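Side-chain contacts in Xaa-Pro dipeptidase (Mycobacterium tuberculosis, PDB 5E2C), which probably acts as a metal-dependent aminopeptidase or dipeptidase of the prolidase family, represented here by its N-terminal domain alone: residues Leu25-Tyr30 and Gly94-Val99; Ser32-Ser37 and Ala50-Asp55; Asp106-Ala111 and Thr117-Ala122. All coordinates share one frame; numbering follows the deposited sequence.

Contact 1 (Leu25-Tyr30 and Gly94-Val99); sequences LINVRY and GFESHV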
loop_
_atom_site.group_PDB
_atom_site.type_symbol
_atom_site.label_atom_id
_atom_site.label_comp_id
_atom_site.label_asym_id
_atom_site.label_seq_id
_atom_site.Cartn_x
_atom_site.Cartn_y
_atom_site.Cartn_z
ATOM N N LEU A 25 4.731 1.271 11.494
ATOM C CA LEU A 25 5.649 0.966 12.580
ATOM C C LEU A 25 5.904 2.141 13.540
ATOM O O LEU A 25 6.097 1.920 14.733
ATOM C CB LEU A 25 6.960 0.415 12.035
ATOM C CG LEU A 25 6.818 -0.906 11.275
ATOM C CD1 LEU A 25 8.186 -1.317 10.763
ATOM C CD2 LEU A 25 6.194 -2.001 12.135
ATOM N N ILE A 26 5.836 3.376 13.037
ATOM C CA ILE A 26 5.917 4.549 13.899
ATOM C C ILE A 26 4.773 4.516 14.902
ATOM O O ILE A 26 4.958 4.761 16.078
ATOM C CB ILE A 26 5.875 5.869 13.085
ATOM C CG1 ILE A 26 7.111 5.980 12.195
ATOM C CG2 ILE A 26 5.801 7.072 14.014
ATOM C CD1 ILE A 26 7.038 7.111 11.178
ATOM N N ASN A 27 3.574 4.189 14.436
ATOM C CA ASN A 27 2.424 4.141 15.318
ATOM C C ASN A 27 2.402 2.932 16.244
ATOM O O ASN A 27 1.913 3.014 17.389
ATOM C CB ASN A 27 1.153 4.216 14.475
ATOM C CG ASN A 27 0.996 5.569 13.827
ATOM O OD1 ASN A 27 1.594 6.569 14.275
ATOM N ND2 ASN A 27 0.200 5.623 12.779
ATOM N N VAL A 28 2.897 1.805 15.750
ATOM C CA VAL A 28 3.021 0.609 16.580
ATOM C C VAL A 28 3.962 0.930 17.746
ATOM O O VAL A 28 3.638 0.664 18.902
ATOM C CB VAL A 28 3.550 -0.593 15.779
ATOM C CG1 VAL A 28 3.898 -1.752 16.692
ATOM C CG2 VAL A 28 2.543 -1.068 14.738
ATOM N N ARG A 29 5.110 1.521 17.425
ATOM C CA ARG A 29 6.086 1.893 18.441
ATOM C C ARG A 29 5.489 2.871 19.463
ATOM O O ARG A 29 5.664 2.702 20.676
ATOM C CB ARG A 29 7.324 2.497 17.774
ATOM C CG ARG A 29 8.520 2.649 18.696
ATOM C CD ARG A 29 9.769 3.043 17.921
ATOM N NE ARG A 29 9.661 4.385 17.352
ATOM C CZ ARG A 29 9.623 4.661 16.049
ATOM N NH1 ARG A 29 9.683 3.689 15.143
ATOM N NH2 ARG A 29 9.518 5.921 15.651
ATOM N N TYR A 30 4.766 3.879 18.972
ATOM C CA TYR A 30 4.145 4.894 19.839
ATOM C C TYR A 30 3.201 4.264 20.863
ATOM O O TYR A 30 3.219 4.619 22.051
ATOM C CB TYR A 30 3.403 5.924 18.984
ATOM C CG TYR A 30 2.734 7.005 19.772
ATOM C CD1 TYR A 30 3.482 8.004 20.375
ATOM C CD2 TYR A 30 1.355 7.017 19.940
ATOM C CE1 TYR A 30 2.872 8.997 21.112
ATOM C CE2 TYR A 30 0.729 8.021 20.667
ATOM C CZ TYR A 30 1.499 8.999 21.261
ATOM O OH TYR A 30 0.891 9.985 21.995
ATOM N N GLY A 94 -10.897 -0.591 11.891
ATOM C CA GLY A 94 -10.120 0.415 11.205
ATOM C C GLY A 94 -8.793 -0.167 10.760
ATOM O O GLY A 94 -8.262 -1.059 11.410
ATOM N N PHE A 95 -8.282 0.317 9.637
ATOM C CA PHE A 95 -6.928 -0.046 9.186
ATOM C C PHE A 95 -6.272 1.168 8.576
ATOM O O PHE A 95 -6.937 2.154 8.215
ATOM C CB PHE A 95 -6.961 -1.212 8.191
ATOM C CG PHE A 95 -7.503 -0.837 6.836
ATOM C CD1 PHE A 95 -8.873 -0.861 6.594
ATOM C CD2 PHE A 95 -6.654 -0.476 5.804
ATOM C CE1 PHE A 95 -9.382 -0.503 5.348
ATOM C CE2 PHE A 95 -7.161 -0.130 4.559
ATOM C CZ PHE A 95 -8.520 -0.132 4.336
ATOM N N GLU A 96 -4.950 1.102 8.450
ATOM C CA GLU A 96 -4.198 2.249 7.978
ATOM C C GLU A 96 -3.957 2.156 6.473
ATOM O O GLU A 96 -2.999 1.553 5.989
ATOM C CB GLU A 96 -2.912 2.403 8.778
ATOM C CG GLU A 96 -3.187 2.715 10.231
ATOM C CD GLU A 96 -1.931 2.885 11.056
ATOM O OE1 GLU A 96 -1.116 1.942 11.071
ATOM O OE2 GLU A 96 -1.785 3.947 11.711
ATOM N N SER A 97 -4.863 2.766 5.736
ATOM C CA SER A 97 -4.812 2.758 4.287
ATOM C C SER A 97 -3.599 3.476 3.703
ATOM O O SER A 97 -3.275 3.256 2.545
ATOM C CB SER A 97 -6.121 3.343 3.718
ATOM O OG SER A 97 -6.303 4.656 4.184
ATOM N N HIS A 98 -2.903 4.298 4.496
ATOM C CA HIS A 98 -1.689 4.962 4.031
ATOM C C HIS A 98 -0.467 4.038 3.959
ATOM O O HIS A 98 0.539 4.387 3.341
ATOM C CB HIS A 98 -1.367 6.210 4.870
ATOM C CG HIS A 98 -0.769 5.909 6.209
ATOM N ND1 HIS A 98 -1.512 5.478 7.283
ATOM C CD2 HIS A 98 0.516 5.978 6.645
ATOM C CE1 HIS A 98 -0.716 5.298 8.327
ATOM N NE2 HIS A 98 0.522 5.587 7.963
ATOM N N VAL A 99 -0.566 2.862 4.568
ATOM C CA VAL A 99 0.538 1.920 4.550
ATOM C C VAL A 99 0.161 0.498 4.096
ATOM O O VAL A 99 0.977 -0.177 3.488
ATOM C CB VAL A 99 1.241 1.910 5.921
ATOM C CG1 VAL A 99 0.547 0.984 6.894
ATOM C CG2 VAL A 99 2.700 1.525 5.752
#

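Contact 2 (Ser32-Ser37 and Ala50-Asp55); sequences SGFSGS and AVLATD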
loop_
_atom_site.group_PDB
_atom_site.type_symbol
_atom_site.label_atom_id
_atom_site.label_comp_id
_atom_site.label_asym_id
_atom_site.label_seq_id
_atom_site.Cartn_x
_atom_site.Cartn_y
_atom_site.Cartn_z
ATOM N N SER A 32 2.966 0.897 21.766
ATOM C CA SER A 32 3.352 -0.347 22.432
ATOM C C SER A 32 4.773 -0.346 22.982
ATOM O O SER A 32 5.096 -1.193 23.795
ATOM C CB SER A 32 3.223 -1.515 21.467
ATOM O OG SER A 32 4.274 -1.493 20.511
ATOM N N GLY A 33 5.617 0.551 22.509
ATOM C CA GLY A 33 7.041 0.525 22.862
ATOM C C GLY A 33 7.861 -0.476 22.053
ATOM O O GLY A 33 9.094 -0.529 22.167
ATOM N N PHE A 34 7.208 -1.243 21.193
ATOM C CA PHE A 34 7.906 -2.243 20.376
ATOM C C PHE A 34 8.497 -1.603 19.125
ATOM O O PHE A 34 7.788 -0.935 18.375
ATOM C CB PHE A 34 6.948 -3.361 19.982
ATOM C CG PHE A 34 7.556 -4.384 19.082
ATOM C CD1 PHE A 34 8.575 -5.204 19.543
ATOM C CD2 PHE A 34 7.138 -4.513 17.767
ATOM C CE1 PHE A 34 9.139 -6.165 18.724
ATOM C CE2 PHE A 34 7.707 -5.469 16.932
ATOM C CZ PHE A 34 8.710 -6.295 17.411
ATOM N N SER A 35 9.796 -1.827 18.901
ATOM C CA SER A 35 10.560 -1.149 17.850
ATOM C C SER A 35 11.070 -2.087 16.743
ATOM O O SER A 35 11.883 -1.673 15.913
ATOM C CB SER A 35 11.740 -0.405 18.478
ATOM O OG SER A 35 12.657 -1.307 19.056
ATOM N N GLY A 36 10.611 -3.338 16.731
ATOM C CA GLY A 36 10.998 -4.273 15.680
ATOM C C GLY A 36 10.506 -3.849 14.308
ATOM O O GLY A 36 9.496 -3.145 14.175
ATOM N N SER A 37 11.219 -4.300 13.282
ATOM C CA SER A 37 10.970 -3.878 11.910
ATOM C C SER A 37 9.749 -4.542 11.290
ATOM O O SER A 37 9.363 -4.203 10.178
ATOM C CB SER A 37 12.182 -4.199 11.042
ATOM O OG SER A 37 12.224 -5.582 10.790
ATOM N N ALA A 50 -5.065 -4.870 24.192
ATOM C CA ALA A 50 -4.464 -4.879 22.867
ATOM C C ALA A 50 -3.643 -6.139 22.620
ATOM O O ALA A 50 -3.189 -6.795 23.557
ATOM C CB ALA A 50 -3.605 -3.637 22.684
ATOM N N VAL A 51 -3.479 -6.490 21.351
ATOM C CA VAL A 51 -2.685 -7.660 20.972
ATOM C C VAL A 51 -1.594 -7.212 20.000
ATOM O O VAL A 51 -1.891 -6.575 18.973
ATOM C CB VAL A 51 -3.569 -8.758 20.326
ATOM C CG1 VAL A 51 -2.748 -10.002 20.040
ATOM C CG2 VAL A 51 -4.775 -9.079 21.214
ATOM N N LEU A 52 -0.338 -7.540 20.324
ATOM C CA LEU A 52 0.799 -7.265 19.438
ATOM C C LEU A 52 1.119 -8.533 18.660
ATOM O O LEU A 52 1.067 -9.614 19.217
ATOM C CB LEU A 52 2.013 -6.833 20.263
ATOM C CG LEU A 52 3.295 -6.483 19.511
ATOM C CD1 LEU A 52 3.139 -5.170 18.765
ATOM C CD2 LEU A 52 4.431 -6.361 20.516
ATOM N N ALA A 53 1.407 -8.401 17.370
ATOM C CA ALA A 53 1.896 -9.506 16.565
ATOM C C ALA A 53 3.212 -9.126 15.908
ATOM O O ALA A 53 3.377 -8.013 15.373
ATOM C CB ALA A 53 0.881 -9.918 15.511
ATOM N N THR A 54 4.152 -10.058 15.962
ATOM C CA THR A 54 5.425 -9.919 15.267
ATOM C C THR A 54 5.894 -11.292 14.829
ATOM O O THR A 54 5.200 -12.271 15.026
ATOM C CB THR A 54 6.473 -9.195 16.140
ATOM O OG1 THR A 54 7.643 -8.938 15.356
ATOM C CG2 THR A 54 6.847 -10.017 17.352
ATOM N N ASP A 55 7.043 -11.372 14.186
ATOM C CA ASP A 55 7.549 -12.678 13.768
ATOM C C ASP A 55 8.631 -13.183 14.730
ATOM O O ASP A 55 9.024 -12.489 15.669
ATOM C CB ASP A 55 8.009 -12.634 12.312
ATOM C CG ASP A 55 9.150 -11.665 12.079
ATOM O OD1 ASP A 55 10.257 -11.974 12.512
ATOM O OD2 ASP A 55 8.952 -10.619 11.415
#

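Contact 3 (Asp106-Ala111 and Thr117-Ala122); sequences DALAGA and TELVRA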
loop_
_atom_site.group_PDB
_atom_site.type_symbol
_atom_site.label_atom_id
_atom_site.label_comp_id
_atom_site.label_asym_id
_atom_site.label_seq_id
_atom_site.Cartn_x
_atom_site.Cartn_y
_atom_site.Cartn_z
ATOM N N ASP A 106 -6.381 -7.274 0.568
ATOM C CA ASP A 106 -7.001 -8.537 0.130
ATOM C C ASP A 106 -6.755 -9.651 1.168
ATOM O O ASP A 106 -7.655 -10.467 1.463
ATOM C CB ASP A 106 -6.464 -8.985 -1.221
ATOM C CG ASP A 106 -6.878 -8.071 -2.384
ATOM O OD1 ASP A 106 -7.810 -7.232 -2.252
ATOM O OD2 ASP A 106 -6.282 -8.232 -3.470
ATOM N N ALA A 107 -5.554 -9.686 1.744
ATOM C CA ALA A 107 -5.256 -10.693 2.787
ATOM C C ALA A 107 -6.058 -10.467 4.064
ATOM O O ALA A 107 -6.570 -11.433 4.651
ATOM C CB ALA A 107 -3.775 -10.745 3.110
ATOM N N LEU A 108 -6.141 -9.207 4.502
ATOM C CA LEU A 108 -6.947 -8.851 5.676
ATOM C C LEU A 108 -8.386 -9.297 5.446
ATOM O O LEU A 108 -8.993 -9.897 6.337
ATOM C CB LEU A 108 -6.941 -7.343 5.960
ATOM C CG LEU A 108 -5.572 -6.675 6.212
ATOM C CD1 LEU A 108 -5.767 -5.234 6.634
ATOM C CD2 LEU A 108 -4.779 -7.440 7.259
ATOM N N ALA A 109 -8.916 -8.989 4.255
ATOM C CA ALA A 109 -10.311 -9.322 3.914
ATOM C C ALA A 109 -10.516 -10.827 3.912
ATOM O O ALA A 109 -11.542 -11.311 4.378
ATOM C CB ALA A 109 -10.697 -8.732 2.569
ATOM N N GLY A 110 -9.532 -11.564 3.405
ATOM C CA GLY A 110 -9.559 -13.032 3.390
ATOM C C GLY A 110 -9.632 -13.617 4.787
ATOM O O GLY A 110 -10.347 -14.593 5.037
ATOM N N ALA A 111 -8.925 -13.006 5.726
ATOM C CA ALA A 111 -8.944 -13.473 7.112
ATOM C C ALA A 111 -10.296 -13.239 7.777
ATOM O O ALA A 111 -10.572 -13.831 8.811
ATOM C CB ALA A 111 -7.844 -12.792 7.921
ATOM N N THR A 117 -17.392 -8.461 9.809
ATOM C CA THR A 117 -16.428 -7.416 10.153
ATOM C C THR A 117 -16.137 -6.638 8.889
ATOM O O THR A 117 -15.725 -7.233 7.894
ATOM C CB THR A 117 -15.105 -8.019 10.658
ATOM O OG1 THR A 117 -15.349 -8.821 11.820
ATOM C CG2 THR A 117 -14.102 -6.909 11.001
ATOM N N GLU A 118 -16.360 -5.326 8.922
ATOM C CA GLU A 118 -16.064 -4.447 7.796
ATOM C C GLU A 118 -14.717 -3.756 8.047
ATOM O O GLU A 118 -14.472 -3.233 9.140
ATOM C CB GLU A 118 -17.152 -3.372 7.650
ATOM C CG GLU A 118 -16.934 -2.387 6.493
ATOM C CD GLU A 118 -17.831 -1.146 6.550
ATOM O OE1 GLU A 118 -18.717 -1.062 7.421
ATOM O OE2 GLU A 118 -17.642 -0.226 5.718
ATOM N N LEU A 119 -13.865 -3.734 7.028
ATOM C CA LEU A 119 -12.597 -3.014 7.098
ATOM C C LEU A 119 -12.842 -1.571 6.705
ATOM O O LEU A 119 -13.356 -1.302 5.615
ATOM C CB LEU A 119 -11.574 -3.643 6.159
ATOM C CG LEU A 119 -11.044 -4.987 6.681
ATOM C CD1 LEU A 119 -10.547 -5.857 5.537
ATOM C CD2 LEU A 119 -9.951 -4.744 7.718
ATOM N N VAL A 120 -12.470 -0.647 7.581
ATOM C CA VAL A 120 -12.742 0.767 7.374
ATOM C C VAL A 120 -11.456 1.586 7.370
ATOM O O VAL A 120 -10.651 1.499 8.300
ATOM C CB VAL A 120 -13.667 1.290 8.479
ATOM C CG1 VAL A 120 -13.942 2.787 8.308
ATOM C CG2 VAL A 120 -14.969 0.488 8.502
ATOM N N ARG A 121 -11.264 2.387 6.328
ATOM C CA ARG A 121 -10.106 3.277 6.277
ATOM C C ARG A 121 -10.068 4.184 7.516
ATOM O O ARG A 121 -11.057 4.866 7.857
ATOM C CB ARG A 121 -10.120 4.119 5.003
ATOM C CG ARG A 121 -10.007 3.320 3.709
ATOM C CD ARG A 121 -10.498 4.174 2.543
ATOM N NE ARG A 121 -10.265 3.532 1.260
ATOM C CZ ARG A 121 -10.955 2.499 0.779
ATOM N NH1 ARG A 121 -11.968 1.964 1.464
ATOM N NH2 ARG A 121 -10.631 1.997 -0.411
ATOM N N ALA A 122 -8.923 4.190 8.195
ATOM C CA ALA A 122 -8.760 4.922 9.443
ATOM C C ALA A 122 -7.384 5.578 9.602
ATOM O O ALA A 122 -6.950 5.834 10.732
ATOM C CB ALA A 122 -9.029 4.000 10.626
#

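Contact 1 (Leu25-Tyr30 and Gly94-Val99)
Asn27 and Glu96 meet through a single hydrogen bond that joins a helix to the end of a strand. The amide of Asn27 gives an N-H from ND2 to OE2 of Glu96 over 2.8 Å, bent to 150° at the hydrogen. The acceptor lies close to the amide plane of Asn27, and the donor reaches the carboxylate on its syn side, 17° out of plane, although the two flat groups are turned 41° apart. Glu96 gets there by keeping its chain extended beyond CG, which carries the carboxylate from the end of strand 92-95 across to helix 25-32. In this Creatinase/Prolidase N-terminal domain the two elements are remote in sequence, and the bond ties them across strand 19-22, whose Ile22 touches both side chains. The second shell fixes both ends. OE1 of Glu96 accepts from the backbone N of Ser23 and of Asp24, just ahead of the helix, so the carboxylate is held through both oxygens. Asn27 ND2 also donates to Glu127 OE2, so one amide nitrogen serves two carboxylates. Beyond them, His98 bonds through NE2 to Asp24 OD2 and through ND1 to Ser123 OG.

Contact 2 (Ser32-Ser37 and Ala50-Asp55)
The loop 32-37 runs past strand 51-54 without pairing with it, the closest CA atoms being those of Ser32 and Leu52, 8.0 Å apart, so side chains alone bridge the gap. In this mixed alpha/beta domain the loop leads from helix 25-32 to strand 40-44, and its start is an ST turn: OG of Ser32 accepts from the backbone N of Phe34 at 3.0 Å, while the same hydroxyl is also bonded to Val28 O within the helix. Gly33, between them, has a positive phi (81°) that takes the chain out of the helix.

Phe34 carries most of the contact. With CG anti to the backbone N (chi1 177°), its ring reaches toward Leu52 and Thr54, alternate residues of the strand, whose side chains rise on the same side of the sheet. Leu52 crosses the phenylalanine at about a right angle and divides its two methyls: CD2 lies 4.0 Å from Phe34 CB, near the root of the ring, and CD1 approaches Phe34 CD2 and also Ser32 OG. Farther out, CE2 and CZ of the ring reach Thr54. Helix 59-65 closes over the same group, Ala62 touching Phe34, Leu52 and Thr54 alike.

One face of the ring is taken by the loop itself, for the backbone N of Gly36 sits 3.5 Å above the plane, over its centre; the backbone of this glycine thus packs directly on the ring face. At the far end OG1 of Thr54 is 3.5 Å from Phe34 CZ, with its hydroxyl hydrogen-bonded to the backbone O of Asn38.

Contact 3 (Asp106-Ala111 and Thr117-Ala122)
Leu119 meets Leu108 and Ala109 where helix 102-111 packs on strand 118-121, outermost in the sheet of this chain; these are the last two elements of a beta-alpha-beta unit begun by strand 92-95. The strands at the two ends of the unit are parallel neighbours in the sheet, and the helix crosses between them over one side of it.

Followed outward, the side chain of Leu119 leaves the strand toward the helix at CB. The first torsion (chi1 -73°) sets CG beside the backbone N, anti to the carbonyl carbon, and it is from CG that the branches part. CD1 does the touching. This methyl rests on the helix backbone as much as on its side chains: it comes to 3.8 Å from Ala109 N and equally close to Ala109 CA. Beside these it meets the first carbon of each side chain, Leu108 CB and Ala109 CB. One methyl thus settles over the peptide link between successive helix residues, and the CA atoms of Ala109 and Leu119 are 7.4 Å apart.

Leu108 touches with CB alone; its chain beyond that runs inward, against Leu21 of strand 19-22 and Ala82 of helix 77-87. Leu119 is itself flanked by Leu93 and Leu112. Both segments also face the second subunit: Asp106 OD2 pairs in a salt bridge with Arg121 NE of that other chain, and Arg121 NE with Asp106 OD2 of the other chain. Within the contact, Leu108 CB stands 3.9 Å from Leu119 CD1, and Ala109 CB stands 4.1 Å from the same methyl.

In the fold
The three contacts fasten helices and a loop to one mixed sheet. Contact 2 begins at the last residue of helix 25-32, on which contact 1 lies; their centres are 11 Å apart, and they touch directly: Leu25 CD1 comes within 3.2 Å of Ser37 O. Contacts 1 and 3, about 14 Å apart between centres, are joined through neighbouring strands, where Phe95 O and Ala122 N lie 2.8 Å apart, a probable hydrogen bond. Contacts 2 and 3 lie on opposite sides of the chain's centre, about 20 Å between centres, and do not meet. Contacts 1 and 3 both reach the second subunit. The metallopeptidase domain expected to hold the active site is absent from this N-terminal fragment.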